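PDB 3DB2: putative NADPH-dependent oxidoreductase from Desulfitobacterium hafniense DCB-2, which probably catalyses an NADPH-dependent oxidation or reduction of an unspecified substrate, binding the cofactor in a Rossmann-fold domain. Local coordinates for residues C[132-137]-C[293-298]; C[254-259]-C[265-270]. One frame throughout, in Å; residues are numbered along the deposited sequence.

Contact 1 (C[132-137]-C[293-298])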
loop_
_atom_site.group_PDB
_atom_site.type_symbol
_atom_site.label_atom_id
_atom_site.label_comp_id
_atom_site.label_asym_id
_atom_site.label_seq_id
_atom_site.Cartn_x
_atom_site.Cartn_y
_atom_site.Cartn_z
ATOM N N LEU C 132 -13.094 -6.423 -12.055
ATOM C CA LEU C 132 -12.771 -5.008 -12.246
ATOM C C LEU C 132 -13.973 -4.219 -12.750
ATOM O O LEU C 132 -14.253 -3.040 -12.407
ATOM C CB LEU C 132 -11.575 -4.929 -13.196
ATOM C CG LEU C 132 -10.197 -4.844 -12.561
ATOM C CD1 LEU C 132 -10.048 -3.568 -11.734
ATOM C CD2 LEU C 132 -9.937 -6.093 -11.713
ATOM N N ARG C 133 -14.763 -4.882 -13.598
ATOM C CA ARG C 133 -16.034 -4.328 -14.075
ATOM C C ARG C 133 -17.002 -4.048 -12.914
ATOM O O ARG C 133 -17.685 -3.024 -12.903
ATOM C CB ARG C 133 -16.697 -5.226 -15.108
ATOM C CG ARG C 133 -15.966 -5.420 -16.417
ATOM C CD ARG C 133 -15.601 -4.105 -17.081
ATOM N NE ARG C 133 -15.154 -4.204 -18.451
ATOM C CZ ARG C 133 -14.488 -3.348 -19.206
ATOM N NH1 ARG C 133 -14.091 -2.166 -18.783
ATOM N NH2 ARG C 133 -14.189 -3.665 -20.468
ATOM N N LYS C 134 -17.050 -4.940 -11.941
ATOM C CA LYS C 134 -17.966 -4.785 -10.817
ATOM C C LYS C 134 -17.457 -3.658 -9.939
ATOM O O LYS C 134 -18.200 -2.772 -9.478
ATOM C CB LYS C 134 -18.087 -6.130 -10.100
ATOM C CG LYS C 134 -18.925 -6.107 -8.836
ATOM C CD LYS C 134 -20.378 -5.875 -9.230
ATOM C CE LYS C 134 -21.186 -5.404 -8.035
ATOM N NZ LYS C 134 -22.320 -6.345 -7.814
HETATM N N MSE C 135 -16.142 -3.658 -9.691
HETATM C CA MSE C 135 -15.556 -2.588 -8.869
HETATM C C MSE C 135 -15.819 -1.221 -9.476
HETATM O O MSE C 135 -16.078 -0.229 -8.779
HETATM C CB MSE C 135 -14.058 -2.837 -8.633
HETATM C CG MSE C 135 -13.802 -4.060 -7.749
HETATM SE SE MSE C 135 -11.900 -4.586 -7.860
HETATM C CE MSE C 135 -11.293 -3.146 -6.722
ATOM N N LYS C 136 -15.782 -1.109 -10.781
ATOM C CA LYS C 136 -16.023 0.103 -11.530
ATOM C C LYS C 136 -17.471 0.543 -11.313
ATOM O O LYS C 136 -17.777 1.714 -11.019
ATOM C CB LYS C 136 -15.712 -0.118 -13.019
ATOM C CG LYS C 136 -15.899 1.138 -13.863
ATOM C CD LYS C 136 -15.077 2.268 -13.260
ATOM C CE LYS C 136 -14.712 3.305 -14.314
ATOM N NZ LYS C 136 -14.608 4.655 -13.696
ATOM N N GLU C 137 -18.380 -0.396 -11.434
ATOM C CA GLU C 137 -19.803 -0.145 -11.169
ATOM C C GLU C 137 -19.999 0.411 -9.763
ATOM O O GLU C 137 -20.653 1.452 -9.595
ATOM C CB GLU C 137 -20.563 -1.438 -11.339
ATOM C CG GLU C 137 -22.075 -1.443 -11.422
ATOM C CD GLU C 137 -22.492 -2.749 -12.113
ATOM O OE1 GLU C 137 -22.555 -2.744 -13.361
ATOM O OE2 GLU C 137 -22.715 -3.756 -11.404
ATOM N N VAL C 293 -18.348 -8.528 3.669
ATOM C CA VAL C 293 -19.257 -9.273 2.834
ATOM C C VAL C 293 -18.630 -9.681 1.490
ATOM O O VAL C 293 -18.046 -8.842 0.788
ATOM C CB VAL C 293 -20.523 -8.468 2.471
ATOM C CG1 VAL C 293 -21.470 -9.416 1.740
ATOM C CG2 VAL C 293 -21.192 -7.876 3.692
ATOM N N LYS C 294 -18.777 -10.956 1.154
ATOM C CA LYS C 294 -18.282 -11.430 -0.136
ATOM C C LYS C 294 -19.128 -10.874 -1.269
ATOM O O LYS C 294 -20.360 -10.826 -1.199
ATOM C CB LYS C 294 -18.249 -12.960 -0.249
ATOM C CG LYS C 294 -17.142 -13.346 -1.232
ATOM C CD LYS C 294 -16.719 -14.804 -1.155
ATOM C CE LYS C 294 -15.959 -15.210 -2.425
ATOM N NZ LYS C 294 -16.709 -16.229 -3.200
ATOM N N VAL C 295 -18.453 -10.428 -2.333
ATOM C CA VAL C 295 -19.087 -9.842 -3.502
ATOM C C VAL C 295 -18.880 -10.822 -4.655
ATOM O O VAL C 295 -17.727 -11.078 -5.019
ATOM C CB VAL C 295 -18.553 -8.461 -3.901
ATOM C CG1 VAL C 295 -19.286 -7.901 -5.104
ATOM C CG2 VAL C 295 -18.669 -7.485 -2.736
ATOM N N ASP C 296 -19.991 -11.348 -5.162
ATOM C CA ASP C 296 -19.870 -12.249 -6.336
ATOM C C ASP C 296 -20.243 -11.493 -7.600
ATOM O O ASP C 296 -20.872 -10.439 -7.553
ATOM C CB ASP C 296 -20.673 -13.520 -6.104
ATOM C CG ASP C 296 -20.002 -14.363 -5.032
ATOM O OD1 ASP C 296 -18.860 -14.825 -5.252
ATOM O OD2 ASP C 296 -20.567 -14.546 -3.936
ATOM N N PHE C 297 -19.811 -12.006 -8.750
ATOM C CA PHE C 297 -19.859 -11.362 -10.041
ATOM C C PHE C 297 -19.663 -12.400 -11.154
ATOM O O PHE C 297 -19.047 -13.457 -10.941
ATOM C CB PHE C 297 -18.795 -10.246 -10.178
ATOM C CG PHE C 297 -17.413 -10.710 -9.740
ATOM C CD1 PHE C 297 -16.579 -11.411 -10.599
ATOM C CD2 PHE C 297 -16.960 -10.450 -8.460
ATOM C CE1 PHE C 297 -15.351 -11.847 -10.173
ATOM C CE2 PHE C 297 -15.733 -10.896 -8.031
ATOM C CZ PHE C 297 -14.917 -11.613 -8.888
ATOM N N GLU C 298 -20.162 -12.131 -12.360
ATOM C CA GLU C 298 -19.994 -13.095 -13.427
ATOM C C GLU C 298 -18.549 -13.032 -13.935
ATOM O O GLU C 298 -17.904 -11.982 -13.903
ATOM C CB GLU C 298 -20.906 -12.839 -14.624
ATOM C CG GLU C 298 -22.395 -12.997 -14.365
ATOM C CD GLU C 298 -22.767 -14.361 -13.816
ATOM O OE1 GLU C 298 -22.659 -15.365 -14.551
ATOM O OE2 GLU C 298 -23.191 -14.405 -12.636
HETATM O O HOH W 1 -22.604 -8.625 -9.037
#
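The ring of Phe-297, the one aromatic group here, leads away from Lys-134; these two side chains meet each other only through their CB atoms, with Phe-297 CB 4.2 Å from Lys-134 CB. The setting is the alpha/beta fold of the GFO/IDH/MocA C-terminal domain, in which helix 130-140 packs against the large mixed sheet and here reaches one of the sheet's two edge strands within this chain, 290-295, and the loop that follows. A chi1 of 49° places Phe-297 CG between the backbone N and the carbonyl carbon, swinging the ring off the helix and toward Ser-271 of the next strand.

Lys-134 carries the contact from the helix side. With CG anti to the backbone N (chi1 175°), its chain leaves the helix and crosses Val-295 at a slant, Lys-134 CG lying 4.2 Å from Val-295 CG1. A lysine suits this surface position because its methylenes can pack on a beta-branched strand residue while its ammonium group stays among polar partners. The chain bends at chi2 and again at chi4, the second bend turning NZ back toward Asp-296, but Lys-134 NZ remains 4.4 Å from Asp-296 O, too far for a direct bond. A water fills the step: it accepts from Lys-134 NZ at 2.6 Å and donates to Asp-296 O at 2.9 Å.

One turn of the helix exposes different faces to different neighbours. Selenomethionine Met-135, long and nonpolar, goes inward onto strands 240-247, 250-256 and 271-278, whereas Arg-133 forms a salt bridge with Glu-321. Across the water, Asp-296 CB points away from the helix, and its carboxylate pairs with the lysine two residues earlier: Lys-294 NZ meets Asp-296 OD1 at 3.3 Å, on the syn lone pair.

Contact 2 (C[254-259]-C[265-270])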
loop_
_atom_site.group_PDB
_atom_site.type_symbol
_atom_site.label_atom_id
_atom_site.label_comp_id
_atom_site.label_asym_id
_atom_site.label_seq_id
_atom_site.Cartn_x
_atom_site.Cartn_y
_atom_site.Cartn_z
ATOM N N TYR C 254 -9.758 -6.720 -3.092
ATOM C CA TYR C 254 -9.674 -7.681 -4.182
ATOM C C TYR C 254 -8.297 -8.362 -4.167
ATOM O O TYR C 254 -7.286 -7.675 -3.983
ATOM C CB TYR C 254 -9.877 -6.998 -5.517
ATOM C CG TYR C 254 -9.651 -7.774 -6.784
ATOM C CD1 TYR C 254 -10.551 -8.751 -7.194
ATOM C CD2 TYR C 254 -8.546 -7.535 -7.604
ATOM C CE1 TYR C 254 -10.340 -9.462 -8.356
ATOM C CE2 TYR C 254 -8.355 -8.254 -8.782
ATOM C CZ TYR C 254 -9.255 -9.219 -9.155
ATOM O OH TYR C 254 -9.115 -9.956 -10.316
ATOM N N GLN C 255 -8.316 -9.662 -4.354
ATOM C CA GLN C 255 -7.174 -10.534 -4.499
ATOM C C GLN C 255 -7.340 -11.437 -5.718
ATOM O O GLN C 255 -8.412 -12.009 -5.879
ATOM C CB GLN C 255 -6.985 -11.448 -3.272
ATOM C CG GLN C 255 -6.351 -10.814 -2.061
ATOM C CD GLN C 255 -4.841 -10.721 -2.103
ATOM O OE1 GLN C 255 -4.177 -11.308 -2.959
ATOM N NE2 GLN C 255 -4.238 -9.970 -1.177
ATOM N N LEU C 256 -6.319 -11.563 -6.542
ATOM C CA LEU C 256 -6.367 -12.523 -7.653
ATOM C C LEU C 256 -5.203 -13.495 -7.609
ATOM O O LEU C 256 -4.095 -13.064 -7.285
ATOM C CB LEU C 256 -6.374 -11.750 -8.960
ATOM C CG LEU C 256 -6.199 -12.552 -10.255
ATOM C CD1 LEU C 256 -7.504 -13.300 -10.529
ATOM C CD2 LEU C 256 -5.771 -11.598 -11.347
ATOM N N ASP C 257 -5.439 -14.774 -7.924
ATOM C CA ASP C 257 -4.391 -15.755 -8.107
ATOM C C ASP C 257 -3.943 -15.675 -9.569
ATOM O O ASP C 257 -4.605 -16.269 -10.427
ATOM C CB ASP C 257 -4.848 -17.181 -7.855
ATOM C CG ASP C 257 -3.740 -18.197 -8.016
ATOM O OD1 ASP C 257 -2.602 -17.867 -8.391
ATOM O OD2 ASP C 257 -4.042 -19.372 -7.695
ATOM N N PHE C 258 -2.881 -14.928 -9.809
ATOM C CA PHE C 258 -2.418 -14.609 -11.152
ATOM C C PHE C 258 -1.996 -15.858 -11.940
ATOM O O PHE C 258 -1.815 -15.804 -13.169
ATOM C CB PHE C 258 -1.266 -13.571 -11.122
ATOM C CG PHE C 258 -1.131 -12.912 -12.486
ATOM C CD1 PHE C 258 -1.960 -11.865 -12.840
ATOM C CD2 PHE C 258 -0.193 -13.361 -13.405
ATOM C CE1 PHE C 258 -1.836 -11.276 -14.089
ATOM C CE2 PHE C 258 -0.063 -12.777 -14.657
ATOM C CZ PHE C 258 -0.915 -11.739 -14.994
ATOM N N SER C 259 -1.842 -16.965 -11.247
ATOM C CA SER C 259 -1.458 -18.227 -11.877
ATOM C C SER C 259 -2.571 -18.700 -12.780
ATOM O O SER C 259 -2.278 -19.517 -13.677
ATOM C CB SER C 259 -1.053 -19.250 -10.819
ATOM O OG SER C 259 -2.148 -19.765 -10.108
ATOM N N ASP C 265 -11.087 -17.968 -19.378
ATOM C CA ASP C 265 -12.502 -18.035 -19.094
ATOM C C ASP C 265 -12.839 -18.334 -17.628
ATOM O O ASP C 265 -14.018 -18.206 -17.261
ATOM C CB ASP C 265 -13.212 -19.098 -19.931
ATOM C CG ASP C 265 -12.649 -20.494 -19.810
ATOM O OD1 ASP C 265 -11.580 -20.692 -19.195
ATOM O OD2 ASP C 265 -13.306 -21.400 -20.383
ATOM N N VAL C 266 -11.868 -18.697 -16.824
ATOM C CA VAL C 266 -12.102 -18.971 -15.412
ATOM C C VAL C 266 -11.241 -18.159 -14.449
ATOM O O VAL C 266 -11.207 -18.363 -13.231
ATOM C CB VAL C 266 -11.887 -20.482 -15.112
ATOM C CG1 VAL C 266 -12.991 -21.322 -15.723
ATOM C CG2 VAL C 266 -10.534 -20.965 -15.616
ATOM N N THR C 267 -10.491 -17.196 -14.958
ATOM C CA THR C 267 -9.615 -16.363 -14.145
ATOM C C THR C 267 -10.378 -15.707 -12.984
ATOM O O THR C 267 -9.895 -15.717 -11.855
ATOM C CB THR C 267 -8.993 -15.238 -14.970
ATOM O OG1 THR C 267 -8.172 -15.866 -15.966
ATOM C CG2 THR C 267 -8.041 -14.356 -14.160
ATOM N N ASP C 268 -11.557 -15.168 -13.300
ATOM C CA ASP C 268 -12.339 -14.531 -12.234
ATOM C C ASP C 268 -12.715 -15.463 -11.091
ATOM O O ASP C 268 -12.972 -15.018 -9.966
ATOM C CB ASP C 268 -13.612 -13.960 -12.825
ATOM C CG ASP C 268 -13.485 -12.590 -13.454
ATOM O OD1 ASP C 268 -12.991 -11.666 -12.772
ATOM O OD2 ASP C 268 -13.871 -12.402 -14.636
ATOM N N GLU C 269 -12.793 -16.768 -11.345
ATOM C CA GLU C 269 -13.188 -17.706 -10.304
ATOM C C GLU C 269 -12.061 -17.898 -9.296
ATOM O O GLU C 269 -12.328 -18.372 -8.192
ATOM C CB GLU C 269 -13.552 -19.085 -10.877
ATOM C CG GLU C 269 -14.761 -19.041 -11.791
ATOM C CD GLU C 269 -15.192 -20.414 -12.287
ATOM O OE1 GLU C 269 -15.025 -21.414 -11.551
ATOM O OE2 GLU C 269 -15.708 -20.500 -13.419
ATOM N N HIS C 270 -10.852 -17.520 -9.684
ATOM C CA HIS C 270 -9.703 -17.598 -8.789
ATOM C C HIS C 270 -9.344 -16.218 -8.234
ATOM O O HIS C 270 -8.186 -15.815 -8.122
ATOM C CB HIS C 270 -8.552 -18.278 -9.528
ATOM C CG HIS C 270 -9.054 -19.647 -9.935
ATOM N ND1 HIS C 270 -8.731 -20.775 -9.224
ATOM C CD2 HIS C 270 -9.860 -20.058 -10.938
ATOM C CE1 HIS C 270 -9.306 -21.835 -9.776
ATOM N NE2 HIS C 270 -9.990 -21.433 -10.829
HETATM O O HOH W 2 -10.938 -11.559 -11.208
HETATM O O HOH W 3 -6.450 -20.127 -6.851
#
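This is a backbone-led contact at the loop end of the antiparallel beta hairpin formed by strands 250-256 and 271-278. Asp-257 N donates to His-270 O at 2.9 Å, with a nearly straight N-H...O angle of 173°, two residues beyond the backbone pairing of Gln-255 with Thr-272, so the ladder's register carries into the loop.

Leu-256 CD1 makes the nonpolar contact, 3.8 Å from Thr-267 CG2; the same methyl also packs against the carbonyl oxygens of Thr-267 and His-270, 3.5 Å from His-270 O. Threonine fits here by offering its methyl to the leucine while Thr-267 OG1 bonds Trp-260 O.

Asp-257 also shapes the chain's exit as an Asx turn. Its OD1 accepts from Ser-259 N at 3.1 Å and from Ser-259 OG at 2.6 Å, both from the same side above the carboxylate plane. An alanine here would keep the backbone bond to His-270 but would probably leave Ser-259 without its acceptor and the turn less firmly set. The imidazole of His-270 stacks on the ring of Trp-260. On the buried side a water lies in the plane of the Tyr-254 ring at its edge, 2.6 Å from Tyr-254 OH, and donates to Asp-268 OD1.

Both contacts reach the same mixed sheet, with centres about 13 Å apart, and residues 254-270 of contact 2 fall within the chain between the two segments of contact 1. Tyr-254 joins them: its CB is 3.9 Å from the selenium of Met-135, and its CE2 is 4.0 Å from Leu-132 CD2, so helix 130-140 rests on strand 250-256. Asp-268 makes a second junction. Its OD1 lies 3.5 Å from Phe-297 CE1, while its carboxylate accepts from the backbone N atoms of Gly-130 and Ala-131, at the start of the helix, and of Val-300. Contact 1 is a surface contact, whereas contact 2 is partly buried.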